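Local coordinates for putative ABC transporter, periplasmic binding protein, amino acid (Neisseria gonorrhoeae, PDB 2YLN), which probably captures L-cystine in the periplasm as the solute receptor of an amino acid ABC transporter, at residues 79-87 with 268-276. The protein carries 1 engineered substitution. Sequence-based numbering, arbitrary orientation.
Sequences LTGYDVEVT and LKKLGEQFF
First torsions bring Tyr82 and Phe275 together: the tyrosine holds CG anti to its own nitrogen (chi1 -179°), which sends the ring across to helix 268-276, while Phe275, with CG anti to its carbonyl carbon (chi1 -69°), lays its ring face against Gly81 and the first turn of the helix that begins at Tyr82. Tyr82 is a knob in a hole formed by Leu268, Leu271, Gly272 and Phe276. Its CE1 lies 3.6 Å from Gly272 N, a close edge approach to a backbone without a side chain. Over one face of the tyrosine comes the rim of Phe276, whose CZ is 3.5 Å from Tyr82 CB; the two rings are inclined at 53°. Val86 CG2 covers the opposite face and also meets Leu268 CD2 at 3.8 Å.

One face of the Phe275 ring takes backbone: Tyr82 N sits above its middle, and Gly81, the N-cap, makes a CH-pi contact, its CA 4.0 Å from the centroid. Glu85 CG touches CZ, and at the ring's edge Thr80 OG1 comes within 3.6 Å of Phe275 CZ, yet gives its hydrogen bond to the anti lone pair of Glu85 OE2 (2.6 Å). The Glu85 side chain curls back to this hydroxyl, and Arg88 adds a salt bridge to the same oxygen.

Tyr82 OH is hydrogen-bonded to Tyr141 O and to a water whose oxygen lies 3.0 Å from Leu268 O. In this family 3 solute-binding fold, the helix near the C-terminus thus packs on the one following strand 79-80, outside the pocket, the Phe276 side chain about 11 Å from a bound cysteine. With no direct hydrogen bond between these nearly antiparallel segments, the chemistry implies an interface held by aromatic and aliphatic packing, the tyrosine hydroxyl satisfied by a carbonyl and a bridging water, Thr80 OG1 by Glu85.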
loop_
_atom_site.group_PDB
_atom_site.type_symbol
_atom_site.label_atom_id
_atom_site.label_comp_id
_atom_site.label_asym_id
_atom_site.label_seq_id
_atom_site.Cartn_x
_atom_site.Cartn_y
_atom_site.Cartn_z
ATOM N N LEU A 79 -8.332 12.075 7.262
ATOM C CA LEU A 79 -7.720 11.050 6.386
ATOM C C LEU A 79 -6.672 11.702 5.506
ATOM O O LEU A 79 -6.998 12.611 4.741
ATOM C CB LEU A 79 -8.780 10.346 5.629
ATOM C CG LEU A 79 -8.249 9.226 4.712
ATOM C CD1 LEU A 79 -7.715 8.000 5.511
ATOM C CD2 LEU A 79 -9.332 8.772 3.742
ATOM N N THR A 80 -5.464 11.212 5.595
ATOM C CA THR A 80 -4.335 11.722 4.840
ATOM C C THR A 80 -3.391 10.567 4.603
ATOM O O THR A 80 -3.784 9.414 4.619
ATOM C CB THR A 80 -3.751 12.903 5.578
ATOM O OG1 THR A 80 -2.739 13.558 4.781
ATOM C CG2 THR A 80 -3.149 12.570 6.893
ATOM N N GLY A 81 -2.129 10.880 4.296
ATOM C CA GLY A 81 -1.138 9.922 3.872
ATOM C C GLY A 81 -0.842 10.079 2.386
ATOM O O GLY A 81 -1.653 10.574 1.628
ATOM N N TYR A 82 0.329 9.578 1.992
ATOM C CA TYR A 82 0.774 9.784 0.606
ATOM C C TYR A 82 -0.234 9.296 -0.401
ATOM O O TYR A 82 -0.569 10.025 -1.341
ATOM C CB TYR A 82 2.124 9.066 0.427
ATOM C CG TYR A 82 2.688 9.247 -0.976
ATOM C CD1 TYR A 82 3.381 10.404 -1.263
ATOM C CD2 TYR A 82 2.589 8.290 -1.948
ATOM C CE1 TYR A 82 3.954 10.562 -2.514
ATOM C CE2 TYR A 82 3.146 8.441 -3.181
ATOM C CZ TYR A 82 3.857 9.585 -3.469
ATOM O OH TYR A 82 4.482 9.801 -4.680
ATOM N N ASP A 83 -0.727 8.075 -0.267
ATOM C CA ASP A 83 -1.615 7.531 -1.283
ATOM C C ASP A 83 -2.934 8.316 -1.390
ATOM O O ASP A 83 -3.490 8.521 -2.461
ATOM C CB ASP A 83 -1.960 6.062 -1.051
ATOM C CG ASP A 83 -0.791 5.133 -1.201
ATOM O OD1 ASP A 83 0.289 5.357 -0.606
ATOM O OD2 ASP A 83 -0.906 4.138 -1.984
ATOM N N VAL A 84 -3.434 8.709 -0.213
ATOM C CA VAL A 84 -4.660 9.484 -0.151
ATOM C C VAL A 84 -4.458 10.848 -0.843
ATOM O O VAL A 84 -5.324 11.294 -1.608
ATOM C CB VAL A 84 -5.114 9.645 1.315
ATOM C CG1 VAL A 84 -6.252 10.638 1.451
ATOM C CG2 VAL A 84 -5.515 8.284 1.862
ATOM N N GLU A 85 -3.384 11.544 -0.499
ATOM C CA GLU A 85 -3.136 12.862 -1.055
ATOM C C GLU A 85 -2.860 12.791 -2.559
ATOM O O GLU A 85 -3.298 13.652 -3.305
ATOM C CB GLU A 85 -2.047 13.600 -0.284
ATOM C CG GLU A 85 -2.359 13.822 1.175
ATOM C CD GLU A 85 -3.612 14.597 1.530
ATOM O OE1 GLU A 85 -4.265 15.184 0.637
ATOM O OE2 GLU A 85 -3.952 14.633 2.712
ATOM N N VAL A 86 -2.134 11.764 -3.029
ATOM C CA VAL A 86 -1.944 11.592 -4.438
ATOM C C VAL A 86 -3.312 11.419 -5.128
ATOM O O VAL A 86 -3.589 12.008 -6.151
ATOM C CB VAL A 86 -1.029 10.401 -4.759
ATOM C CG1 VAL A 86 -1.043 10.073 -6.229
ATOM C CG2 VAL A 86 0.414 10.701 -4.356
ATOM N N THR A 87 -4.179 10.576 -4.526
ATOM C CA THR A 87 -5.469 10.298 -5.103
ATOM C C THR A 87 -6.321 11.552 -5.166
ATOM O O THR A 87 -7.009 11.826 -6.146
ATOM C CB THR A 87 -6.162 9.154 -4.370
ATOM O OG1 THR A 87 -5.384 7.978 -4.458
ATOM C CG2 THR A 87 -7.551 8.863 -4.970
ATOM N N LEU A 268 4.325 15.096 -6.957
ATOM C CA LEU A 268 4.749 13.850 -6.320
ATOM C C LEU A 268 6.001 14.014 -5.516
ATOM O O LEU A 268 6.153 13.440 -4.440
ATOM C CB LEU A 268 4.835 12.709 -7.308
ATOM C CG LEU A 268 3.576 12.354 -8.069
ATOM C CD1 LEU A 268 3.830 11.027 -8.815
ATOM C CD2 LEU A 268 2.319 12.307 -7.191
ATOM N N LYS A 269 6.938 14.852 -5.970
ATOM C CA LYS A 269 8.163 15.137 -5.272
ATOM C C LYS A 269 7.805 15.771 -3.909
ATOM O O LYS A 269 8.272 15.406 -2.871
ATOM C CB LYS A 269 9.047 16.014 -6.127
ATOM C CG LYS A 269 10.251 16.642 -5.349
ATOM C CD LYS A 269 11.098 17.574 -6.219
ATOM C CE LYS A 269 12.341 18.201 -5.519
ATOM N NZ LYS A 269 11.975 19.350 -4.638
ATOM N N LYS A 270 6.936 16.763 -3.984
ATOM C CA LYS A 270 6.522 17.495 -2.778
ATOM C C LYS A 270 5.833 16.563 -1.778
ATOM O O LYS A 270 6.103 16.597 -0.586
ATOM C CB LYS A 270 5.596 18.644 -3.133
ATOM C CG LYS A 270 5.087 19.454 -1.968
ATOM C CD LYS A 270 4.146 20.602 -2.457
ATOM C CE LYS A 270 3.546 21.510 -1.341
ATOM N NZ LYS A 270 2.310 22.274 -1.751
ATOM N N LEU A 271 4.928 15.744 -2.264
ATOM C CA LEU A 271 4.175 14.859 -1.365
ATOM C C LEU A 271 5.137 13.784 -0.792
ATOM O O LEU A 271 4.992 13.420 0.378
ATOM C CB LEU A 271 3.035 14.188 -2.088
ATOM C CG LEU A 271 1.846 15.123 -2.406
ATOM C CD1 LEU A 271 0.836 14.413 -3.299
ATOM C CD2 LEU A 271 1.192 15.628 -1.138
ATOM N N GLY A 272 6.084 13.316 -1.576
ATOM C CA GLY A 272 7.031 12.353 -1.060
ATOM C C GLY A 272 7.946 12.970 -0.002
ATOM O O GLY A 272 8.242 12.377 1.063
ATOM N N GLU A 273 8.373 14.218 -0.221
ATOM C CA GLU A 273 9.088 14.965 0.787
ATOM C C GLU A 273 8.299 14.980 2.094
ATOM O O GLU A 273 8.854 14.686 3.175
ATOM C CB GLU A 273 9.401 16.365 0.274
ATOM C CG GLU A 273 10.489 16.400 -0.820
ATOM C CD GLU A 273 10.596 17.685 -1.624
ATOM O OE1 GLU A 273 9.637 18.494 -1.591
ATOM O OE2 GLU A 273 11.584 17.814 -2.352
ATOM N N GLN A 274 7.039 15.394 1.969
ATOM C CA GLN A 274 6.192 15.562 3.151
ATOM C C GLN A 274 6.118 14.229 3.958
ATOM O O GLN A 274 6.303 14.228 5.183
ATOM C CB GLN A 274 4.836 16.030 2.750
ATOM C CG GLN A 274 3.888 16.187 3.843
ATOM C CD GLN A 274 2.521 16.686 3.412
ATOM O OE1 GLN A 274 2.237 16.888 2.222
ATOM N NE2 GLN A 274 1.616 16.698 4.382
ATOM N N PHE A 275 5.812 13.131 3.277
ATOM C CA PHE A 275 5.497 11.884 3.948
ATOM C C PHE A 275 6.666 10.995 4.236
ATOM O O PHE A 275 6.598 10.226 5.187
ATOM C CB PHE A 275 4.340 11.133 3.220
ATOM C CG PHE A 275 3.035 11.836 3.345
ATOM C CD1 PHE A 275 2.328 11.760 4.529
ATOM C CD2 PHE A 275 2.532 12.581 2.338
ATOM C CE1 PHE A 275 1.110 12.516 4.667
ATOM C CE2 PHE A 275 1.350 13.259 2.430
ATOM C CZ PHE A 275 0.653 13.250 3.629
ATOM N N PHE A 276 7.723 11.083 3.449
ATOM C CA PHE A 276 8.864 10.189 3.555
ATOM C C PHE A 276 10.153 10.893 3.708
ATOM O O PHE A 276 11.162 10.244 3.955
ATOM C CB PHE A 276 9.020 9.274 2.321
ATOM C CG PHE A 276 7.733 8.688 1.818
ATOM C CD1 PHE A 276 6.997 7.798 2.534
ATOM C CD2 PHE A 276 7.262 9.043 0.540
ATOM C CE1 PHE A 276 5.775 7.304 2.041
ATOM C CE2 PHE A 276 6.101 8.530 0.048
ATOM C CZ PHE A 276 5.333 7.678 0.810
HETATM O O HOH W 1 7.216 10.651 -4.016
#